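Local coordinates for protein metagenomic carboxyl esterase MGS0156 (Uncultured organism, PDB 5D8M) that probably hydrolyses carboxylic esters, as a carboxyl esterase from an uncultured organism with the alpha/beta-hydrolase fold, at residues A85-V90 and Y334-L339; A180-A185 and E329-Y334; W130-N135 and L222-R227. All blocks are in the same frame, centred on the assembly; numbering follows the deposited sequence.

Contact 1: residues A85-V90 and Y334-L339; sequences AGIRLV and YVEEDL
Ala85 and Ile87 both come up against one side chain, that of Glu336, where the C-terminal helix 324-338 lies across the parallel sheet of what is evidently an alpha/beta-hydrolase fold. Ile87 heads the strand 87-92 and touches the glutamate at its root: its CD1 lies 3.6 Å from Glu336 CB, with the two side chains crossing at a slant. Ala85, in the loop leading into the strand, meets the other end. Its CB is 3.7 Å from Glu336 CD and almost as near to both carboxylate oxygens, which places the methyl over the flat of the carboxylate and not at either oxygen alone.

One glutamate can meet both residues because its chain is stretched out, with CG anti to the backbone N (chi1 176°) and the following bond extended as well. Aliphatic carbons therefore face the buried isoleucine, and the carboxylate is carried out toward the more exposed loop at Ala85. There OE1 is hydrogen-bonded to the hydroxyls of Tyr119 and Ser83, two bonds on a single oxygen that limit the turning of the group. Ser83 OG is also hydrogen-bonded to Ala85 N, so the same hydroxyl positions both sides of this contact.

Further out, Ile87 packs on Thr151 and Val153 of the adjoining strand, while Tyr334 and Glu337 of the helix rest on helix 34-48. The contact thus illustrates how a partly exposed glutamate can serve a sheet with its carbons and a loop with its oxygens; between the two ends, Glu336 CG sits 3.9 Å from Ile87 CD1.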
loop_
_atom_site.group_PDB
_atom_site.type_symbol
_atom_site.label_atom_id
_atom_site.label_comp_id
_atom_site.label_asym_id
_atom_site.label_seq_id
_atom_site.Cartn_x
_atom_site.Cartn_y
_atom_site.Cartn_z
ATOM N N ALA A 85 10.659 8.402 19.544
ATOM C CA ALA A 85 9.278 8.020 19.887
ATOM C C ALA A 85 9.057 6.510 20.127
ATOM O O ALA A 85 8.002 6.099 20.586
ATOM C CB ALA A 85 8.331 8.497 18.793
ATOM N N GLY A 86 10.031 5.675 19.795
ATOM C CA GLY A 86 9.834 4.237 19.932
ATOM C C GLY A 86 8.807 3.666 18.948
ATOM O O GLY A 86 8.119 2.694 19.249
ATOM N N ILE A 87 8.695 4.275 17.774
ATOM C CA ILE A 87 7.765 3.790 16.754
ATOM C C ILE A 87 8.406 2.642 15.981
ATOM O O ILE A 87 9.584 2.701 15.652
ATOM C CB ILE A 87 7.340 4.927 15.788
ATOM C CG1 ILE A 87 6.433 5.901 16.534
ATOM C CG2 ILE A 87 6.645 4.377 14.512
ATOM C CD1 ILE A 87 5.981 7.081 15.710
ATOM N N ARG A 88 7.628 1.593 15.735
ATOM C CA ARG A 88 8.034 0.506 14.868
ATOM C C ARG A 88 7.089 0.417 13.678
ATOM O O ARG A 88 5.880 0.318 13.842
ATOM C CB ARG A 88 8.057 -0.833 15.617
ATOM C CG ARG A 88 8.344 -2.020 14.693
ATOM C CD ARG A 88 8.419 -3.316 15.498
ATOM N NE ARG A 88 9.452 -3.261 16.527
ATOM C CZ ARG A 88 10.730 -3.551 16.324
ATOM N NH1 ARG A 88 11.158 -3.935 15.130
ATOM N NH2 ARG A 88 11.579 -3.452 17.316
ATOM N N LEU A 89 7.665 0.475 12.486
ATOM C CA LEU A 89 6.943 0.289 11.249
ATOM C C LEU A 89 6.855 -1.217 10.971
ATOM O O LEU A 89 7.871 -1.896 10.825
ATOM C CB LEU A 89 7.648 1.019 10.101
ATOM C CG LEU A 89 8.037 2.477 10.364
ATOM C CD1 LEU A 89 8.846 3.030 9.173
ATOM C CD2 LEU A 89 6.801 3.335 10.638
ATOM N N VAL A 90 5.634 -1.727 10.971
ATOM C CA VAL A 90 5.368 -3.107 10.627
ATOM C C VAL A 90 4.926 -3.152 9.169
ATOM O O VAL A 90 3.834 -2.701 8.822
ATOM C CB VAL A 90 4.302 -3.716 11.550
ATOM C CG1 VAL A 90 4.122 -5.192 11.217
ATOM C CG2 VAL A 90 4.743 -3.533 13.031
ATOM N N TYR A 334 5.319 11.907 9.366
ATOM C CA TYR A 334 3.946 12.448 9.341
ATOM C C TYR A 334 3.127 11.794 10.448
ATOM O O TYR A 334 2.434 12.474 11.215
ATOM C CB TYR A 334 3.252 12.222 7.971
ATOM C CG TYR A 334 1.891 12.894 7.891
ATOM C CD1 TYR A 334 0.774 12.345 8.535
ATOM C CD2 TYR A 334 1.719 14.081 7.184
ATOM C CE1 TYR A 334 -0.463 12.968 8.488
ATOM C CE2 TYR A 334 0.471 14.703 7.130
ATOM C CZ TYR A 334 -0.609 14.139 7.786
ATOM O OH TYR A 334 -1.833 14.757 7.759
ATOM N N VAL A 335 3.194 10.468 10.535
ATOM C CA VAL A 335 2.372 9.757 11.518
ATOM C C VAL A 335 2.817 10.076 12.946
ATOM O O VAL A 335 1.978 10.359 13.819
ATOM C CB VAL A 335 2.392 8.221 11.274
ATOM C CG1 VAL A 335 1.597 7.493 12.356
ATOM C CG2 VAL A 335 1.801 7.912 9.907
ATOM N N GLU A 336 4.128 10.089 13.190
ATOM C CA GLU A 336 4.616 10.492 14.514
ATOM C C GLU A 336 4.132 11.894 14.886
ATOM O O GLU A 336 3.704 12.143 16.019
ATOM C CB GLU A 336 6.141 10.452 14.594
ATOM C CG GLU A 336 6.651 10.961 15.962
ATOM C CD GLU A 336 8.164 10.946 16.083
ATOM O OE1 GLU A 336 8.836 10.211 15.311
ATOM O OE2 GLU A 336 8.680 11.663 16.967
ATOM N N GLU A 337 4.191 12.810 13.930
ATOM C CA GLU A 337 3.699 14.161 14.158
ATOM C C GLU A 337 2.190 14.152 14.405
ATOM O O GLU A 337 1.698 14.836 15.306
ATOM C CB GLU A 337 4.036 15.065 12.972
ATOM C CG GLU A 337 3.545 16.517 13.115
ATOM C CD GLU A 337 3.979 17.403 11.948
ATOM O OE1 GLU A 337 3.312 17.364 10.889
ATOM O OE2 GLU A 337 4.989 18.134 12.086
ATOM N N ASP A 338 1.461 13.369 13.613
ATOM C CA ASP A 338 0.003 13.337 13.737
ATOM C C ASP A 338 -0.433 12.680 15.050
ATOM O O ASP A 338 -1.396 13.111 15.681
ATOM C CB ASP A 338 -0.628 12.613 12.539
ATOM C CG ASP A 338 -2.135 12.766 12.499
ATOM O OD1 ASP A 338 -2.594 13.911 12.336
ATOM O OD2 ASP A 338 -2.852 11.756 12.650
ATOM N N LEU A 339 0.283 11.635 15.454
ATOM C CA LEU A 339 0.020 10.994 16.721
ATOM C C LEU A 339 0.425 11.938 17.857
ATOM O O LEU A 339 -0.098 11.834 18.969
ATOM C CB LEU A 339 0.766 9.657 16.833
ATOM C CG LEU A 339 0.370 8.521 15.889
ATOM C CD1 LEU A 339 1.272 7.344 16.135
ATOM C CD2 LEU A 339 -1.096 8.130 16.075
#

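Contact 2: residues A180-A185 and E329-Y334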
loop_
_atom_site.group_PDB
_atom_site.type_symbol
_atom_site.label_atom_id
_atom_site.label_comp_id
_atom_site.label_asym_id
_atom_site.label_seq_id
_atom_site.Cartn_x
_atom_site.Cartn_y
_atom_site.Cartn_z
ATOM N N ALA A 180 -1.589 2.947 14.306
ATOM C CA ALA A 180 -1.863 3.496 12.983
ATOM C C ALA A 180 -1.712 2.467 11.890
ATOM O O ALA A 180 -0.918 1.520 12.021
ATOM C CB ALA A 180 -0.935 4.684 12.711
ATOM N N VAL A 181 -2.490 2.645 10.818
ATOM C CA VAL A 181 -2.302 1.891 9.577
ATOM C C VAL A 181 -2.104 2.834 8.431
ATOM O O VAL A 181 -2.947 3.686 8.194
ATOM C CB VAL A 181 -3.505 1.013 9.222
ATOM C CG1 VAL A 181 -3.248 0.300 7.880
ATOM C CG2 VAL A 181 -3.793 0.017 10.355
ATOM N N VAL A 182 -1.006 2.660 7.707
ATOM C CA VAL A 182 -0.756 3.416 6.501
ATOM C C VAL A 182 -0.874 2.492 5.310
ATOM O O VAL A 182 -0.215 1.457 5.244
ATOM C CB VAL A 182 0.643 4.042 6.504
ATOM C CG1 VAL A 182 0.832 4.854 5.225
ATOM C CG2 VAL A 182 0.811 4.916 7.749
ATOM N N SER A 183 -1.742 2.860 4.387
ATOM C CA SER A 183 -1.934 2.130 3.155
ATOM C C SER A 183 -1.119 2.774 2.026
ATOM O O SER A 183 -1.291 3.968 1.742
ATOM C CB SER A 183 -3.445 2.140 2.807
ATOM O OG SER A 183 -3.729 1.327 1.687
ATOM N N VAL A 184 -0.261 1.993 1.378
ATOM C CA VAL A 184 0.494 2.431 0.217
ATOM C C VAL A 184 0.063 1.621 -1.013
ATOM O O VAL A 184 0.368 0.429 -1.110
ATOM C CB VAL A 184 2.020 2.261 0.443
ATOM C CG1 VAL A 184 2.806 2.841 -0.711
ATOM C CG2 VAL A 184 2.441 2.913 1.797
ATOM N N ALA A 185 -0.641 2.268 -1.945
ATOM C CA ALA A 185 -1.279 1.569 -3.049
ATOM C C ALA A 185 -2.055 0.346 -2.525
ATOM O O ALA A 185 -2.009 -0.738 -3.106
ATOM C CB ALA A 185 -0.245 1.147 -4.095
ATOM N N GLU A 329 10.326 7.400 5.085
ATOM C CA GLU A 329 10.674 8.343 6.123
ATOM C C GLU A 329 9.611 9.440 6.299
ATOM O O GLU A 329 9.261 9.792 7.431
ATOM C CB GLU A 329 12.050 8.967 5.844
ATOM C CG GLU A 329 12.562 9.762 7.037
ATOM C CD GLU A 329 13.804 10.596 6.734
ATOM O OE1 GLU A 329 14.632 10.200 5.860
ATOM O OE2 GLU A 329 13.950 11.669 7.370
ATOM N N ALA A 330 9.083 9.971 5.198
ATOM C CA ALA A 330 8.017 10.964 5.286
ATOM C C ALA A 330 6.776 10.375 5.963
ATOM O O ALA A 330 6.140 11.033 6.801
ATOM C CB ALA A 330 7.660 11.519 3.873
ATOM N N ILE A 331 6.435 9.143 5.602
ATOM C CA ILE A 331 5.315 8.466 6.245
ATOM C C ILE A 331 5.529 8.404 7.765
ATOM O O ILE A 331 4.655 8.835 8.517
ATOM C CB ILE A 331 5.124 7.039 5.688
ATOM C CG1 ILE A 331 4.593 7.091 4.248
ATOM C CG2 ILE A 331 4.237 6.171 6.621
ATOM C CD1 ILE A 331 4.742 5.740 3.554
ATOM N N ALA A 332 6.680 7.884 8.195
ATOM C CA ALA A 332 7.006 7.769 9.619
ATOM C C ALA A 332 6.930 9.107 10.342
ATOM O O ALA A 332 6.423 9.178 11.451
ATOM C CB ALA A 332 8.420 7.147 9.816
ATOM N N ARG A 333 7.483 10.154 9.737
ATOM C CA ARG A 333 7.510 11.466 10.368
ATOM C C ARG A 333 6.123 12.109 10.414
ATOM O O ARG A 333 5.793 12.778 11.397
ATOM C CB ARG A 333 8.503 12.399 9.657
ATOM C CG ARG A 333 9.969 11.961 9.842
ATOM C CD ARG A 333 10.898 13.114 9.567
ATOM N NE ARG A 333 12.297 12.719 9.441
ATOM C CZ ARG A 333 13.158 12.658 10.451
ATOM N NH1 ARG A 333 12.773 12.949 11.700
ATOM N NH2 ARG A 333 14.410 12.311 10.204
ATOM N N TYR A 334 5.319 11.907 9.366
ATOM C CA TYR A 334 3.946 12.448 9.341
ATOM C C TYR A 334 3.127 11.794 10.448
ATOM O O TYR A 334 2.434 12.474 11.215
ATOM C CB TYR A 334 3.252 12.222 7.971
ATOM C CG TYR A 334 1.891 12.894 7.891
ATOM C CD1 TYR A 334 0.774 12.345 8.535
ATOM C CD2 TYR A 334 1.719 14.081 7.184
ATOM C CE1 TYR A 334 -0.463 12.968 8.488
ATOM C CE2 TYR A 334 0.471 14.703 7.130
ATOM C CZ TYR A 334 -0.609 14.139 7.786
ATOM O OH TYR A 334 -1.833 14.757 7.759
#
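No flat group enters the meeting of Val182 and Val184 with Ile331, the purely aliphatic packing of helix 324-338 on the central strand 178-184 of an alpha/beta-hydrolase sheet; the flat groups sit elsewhere on the same helix, one turn apart, where the guanidinium of Arg333 takes Glu329 OE2 at its edge, only 6° out of its plane. Arg333 grips side-on, its NE and NH2 each 2.9 Å from Glu329 OE2. NE uses the anti lone pair of that oxygen, whereas NH2 comes in from above the carboxylate plane, 41° out of it. Glu329 OE1 is hydrogen-bonded to His48 NE2, and Arg333 NH1 to Gly81 O, so this buried ion pair is tied to other parts of the chain at both ends. Asp113 OD2 comes close to Glu329 OE1, a crowding of like charges that Arg333 probably offsets in part.

Turned the other way, the helix presents Ile331 to the sheet. Alternate residues of the strand point at the helix, and the branched Ile331 divides itself between two of them. Its CG2, anti to the backbone N, settles against both methyls of Val182, 3.8 Å from Val182 CG2 and 3.9 Å from Val182 CG1. The longer branch leaves beside the backbone N, CG1 anti to the carbonyl carbon (chi1 -70°), and runs up the strand toward Val184.

Leu248 of strand 244-248 also touches Ile331, while Ala330, on another side of the helix, packs on helix 34-48. The example shows a beta-branched residue spanning a two-residue step of a strand, finishing with Ile331 CD1 4.0 Å from Val184 CG2.

Contact 3: residues W130-N135 and L222-R227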
loop_
_atom_site.group_PDB
_atom_site.type_symbol
_atom_site.label_atom_id
_atom_site.label_comp_id
_atom_site.label_asym_id
_atom_site.label_seq_id
_atom_site.Cartn_x
_atom_site.Cartn_y
_atom_site.Cartn_z
ATOM N N TRP A 130 -2.376 -16.580 -0.486
ATOM C CA TRP A 130 -3.359 -16.926 0.545
ATOM C C TRP A 130 -4.397 -15.819 0.737
ATOM O O TRP A 130 -4.110 -14.674 0.455
ATOM C CB TRP A 130 -2.653 -17.188 1.873
ATOM C CG TRP A 130 -1.895 -18.502 1.897
ATOM C CD1 TRP A 130 -1.905 -19.484 0.947
ATOM C CD2 TRP A 130 -1.045 -18.972 2.948
ATOM N NE1 TRP A 130 -1.108 -20.541 1.343
ATOM C CE2 TRP A 130 -0.571 -20.244 2.570
ATOM C CE3 TRP A 130 -0.630 -18.434 4.164
ATOM C CZ2 TRP A 130 0.298 -20.986 3.372
ATOM C CZ3 TRP A 130 0.239 -19.174 4.957
ATOM C CH2 TRP A 130 0.680 -20.436 4.564
ATOM N N GLY A 131 -5.577 -16.162 1.266
ATOM C CA GLY A 131 -6.641 -15.193 1.465
ATOM C C GLY A 131 -6.352 -14.272 2.646
ATOM O O GLY A 131 -5.442 -14.520 3.444
ATOM N N SER A 132 -7.125 -13.199 2.754
ATOM C CA SER A 132 -6.917 -12.218 3.813
ATOM C C SER A 132 -7.123 -12.773 5.235
ATOM O O SER A 132 -6.403 -12.384 6.134
ATOM C CB SER A 132 -7.835 -11.024 3.590
ATOM O OG SER A 132 -7.342 -10.250 2.516
ATOM N N ALA A 133 -8.087 -13.676 5.438
ATOM C CA ALA A 133 -8.300 -14.233 6.770
ATOM C C ALA A 133 -7.082 -15.019 7.261
ATOM O O ALA A 133 -6.666 -14.894 8.424
ATOM C CB ALA A 133 -9.539 -15.122 6.797
ATOM N N ARG A 134 -6.522 -15.839 6.382
ATOM C CA ARG A 134 -5.350 -16.609 6.738
ATOM C C ARG A 134 -4.139 -15.688 7.038
ATOM O O ARG A 134 -3.389 -15.916 7.995
ATOM C CB ARG A 134 -5.021 -17.604 5.627
ATOM C CG ARG A 134 -3.918 -18.566 6.029
ATOM C CD ARG A 134 -3.796 -19.724 5.060
ATOM N NE ARG A 134 -2.944 -20.790 5.591
ATOM C CZ ARG A 134 -2.710 -21.931 4.948
ATOM N NH1 ARG A 134 -3.247 -22.132 3.751
ATOM N NH2 ARG A 134 -1.941 -22.863 5.493
ATOM N N ASN A 135 -3.973 -14.630 6.247
ATOM C CA ASN A 135 -2.859 -13.702 6.464
ATOM C C ASN A 135 -3.066 -12.823 7.687
ATOM O O ASN A 135 -2.106 -12.457 8.359
ATOM C CB ASN A 135 -2.636 -12.831 5.227
ATOM C CG ASN A 135 -1.905 -13.576 4.137
ATOM O OD1 ASN A 135 -1.375 -14.654 4.371
ATOM N ND2 ASN A 135 -1.848 -12.999 2.952
ATOM N N LEU A 222 -7.373 -14.173 -4.648
ATOM C CA LEU A 222 -8.119 -13.282 -5.544
ATOM C C LEU A 222 -9.513 -12.969 -5.024
ATOM O O LEU A 222 -10.007 -11.864 -5.226
ATOM C CB LEU A 222 -8.232 -13.874 -6.959
ATOM C CG LEU A 222 -7.009 -13.666 -7.859
ATOM C CD1 LEU A 222 -6.475 -12.241 -7.765
ATOM C CD2 LEU A 222 -5.928 -14.664 -7.472
ATOM N N ASP A 223 -10.157 -13.923 -4.353
ATOM C CA ASP A 223 -11.460 -13.650 -3.729
ATOM C C ASP A 223 -11.383 -12.444 -2.795
ATOM O O ASP A 223 -12.328 -11.662 -2.664
ATOM C CB ASP A 223 -11.947 -14.853 -2.930
ATOM C CG ASP A 223 -12.284 -16.042 -3.802
ATOM O OD1 ASP A 223 -12.403 -15.884 -5.034
ATOM O OD2 ASP A 223 -12.416 -17.149 -3.241
ATOM N N SER A 224 -10.239 -12.306 -2.143
ATOM C CA SER A 224 -10.044 -11.236 -1.185
ATOM C C SER A 224 -9.910 -9.885 -1.874
ATOM O O SER A 224 -10.035 -8.848 -1.226
ATOM C CB SER A 224 -8.804 -11.508 -0.325
ATOM O OG SER A 224 -9.014 -12.624 0.500
ATOM N N LEU A 225 -9.626 -9.910 -3.171
ATOM C CA LEU A 225 -9.414 -8.689 -3.940
ATOM C C LEU A 225 -10.593 -8.308 -4.836
ATOM O O LEU A 225 -10.525 -7.318 -5.563
ATOM C CB LEU A 225 -8.146 -8.830 -4.786
ATOM C CG LEU A 225 -6.899 -8.896 -3.898
ATOM C CD1 LEU A 225 -5.630 -9.219 -4.716
ATOM C CD2 LEU A 225 -6.773 -7.563 -3.160
ATOM N N LYS A 226 -11.670 -9.086 -4.807
ATOM C CA LYS A 226 -12.836 -8.755 -5.627
ATOM C C LYS A 226 -13.556 -7.550 -5.048
ATOM O O LYS A 226 -13.751 -7.446 -3.845
ATOM C CB LYS A 226 -13.802 -9.942 -5.746
ATOM C CG LYS A 226 -13.208 -11.065 -6.585
ATOM C CD LYS A 226 -14.101 -12.269 -6.709
ATOM C CE LYS A 226 -13.364 -13.373 -7.472
ATOM N NZ LYS A 226 -14.248 -14.538 -7.684
ATOM N N ARG A 227 -13.924 -6.632 -5.925
ATOM C CA ARG A 227 -14.566 -5.400 -5.525
ATOM C C ARG A 227 -15.821 -5.667 -4.665
ATOM O O ARG A 227 -15.991 -5.058 -3.613
ATOM C CB ARG A 227 -14.925 -4.581 -6.775
ATOM C CG ARG A 227 -15.807 -3.391 -6.490
ATOM C CD ARG A 227 -16.044 -2.567 -7.758
ATOM N NE ARG A 227 -14.859 -1.796 -8.109
ATOM C CZ ARG A 227 -14.787 -0.977 -9.146
ATOM N NH1 ARG A 227 -15.832 -0.840 -9.943
ATOM N NH2 ARG A 227 -13.671 -0.300 -9.385
#
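Ser132 and Ser224 meet in a small, buried polar contact that joins the beginning of helix 132-143 to the turn following helix 220-223. The second segment belongs to the excursion between strands 178-184 and 244-248, the place where alpha/beta hydrolases commonly carry their lid, so the contact probably fastens such an insertion to the core.

Its centre is one bond, Ser132 N to Ser224 OG, 3.0 Å long and nearly straight at 167°. Gly131 occupies the N-cap position, and Ser132 N, in the first turn of the helix, finds its acceptor in a side chain from a distant part of the sequence. Ser224 OG is swung beside its own backbone N (chi1 -67°), from where it can also bond back to the carbonyl oxygen of Glu220, one turn earlier. That carbonyl can only accept, so the hydroxyl gives its proton there and receives the N-H of Ser132. Gly131 CA lies in plain van der Waals contact, 3.6 Å from Ser224 OG.

The two serine side chains lie alongside each other, Ser132 OG being 3.4 Å from Ser224 CB, but the polar partner of Ser132 OG is Asp163 on helix 159-170. Asp163 also holds Asn135 ND2, bracing the first turn, while Glu220 OE2 accepts from Gly131 N. An alanine at Ser224 would take away the acceptor of Ser132 N and is likely to leave that buried N-H without its mate and the turn less firmly held to the helix.

Because the partially positive helix start faces Ser224 OG, that oxygen is probably polarised, which should strengthen its donation to Glu220 O: two bonds working in relay through one hydroxyl.

From the N terminus, past the edge strand 31-32, the chain reaches an inner strand of the sheet at residues 85-90, starts helix 132-143 at 130-135, runs through the central strand at 180-185 and out into the probable lid region at 222-227. Contact 3 closes its loop there. The C-terminal helix then returns, closing contact 2 with 329-334 and, at the very end, contact 1 with 334-339. Contact 1 therefore encloses both others, whereas contacts 2 and 3 cross. Contacts 1 and 2 share Tyr334 and touch through Val335, laying one helix over two strands; contact 3, about 23 Å from contact 2 between centres and across the chain's centre from it, ties the insertion to helix 132-143.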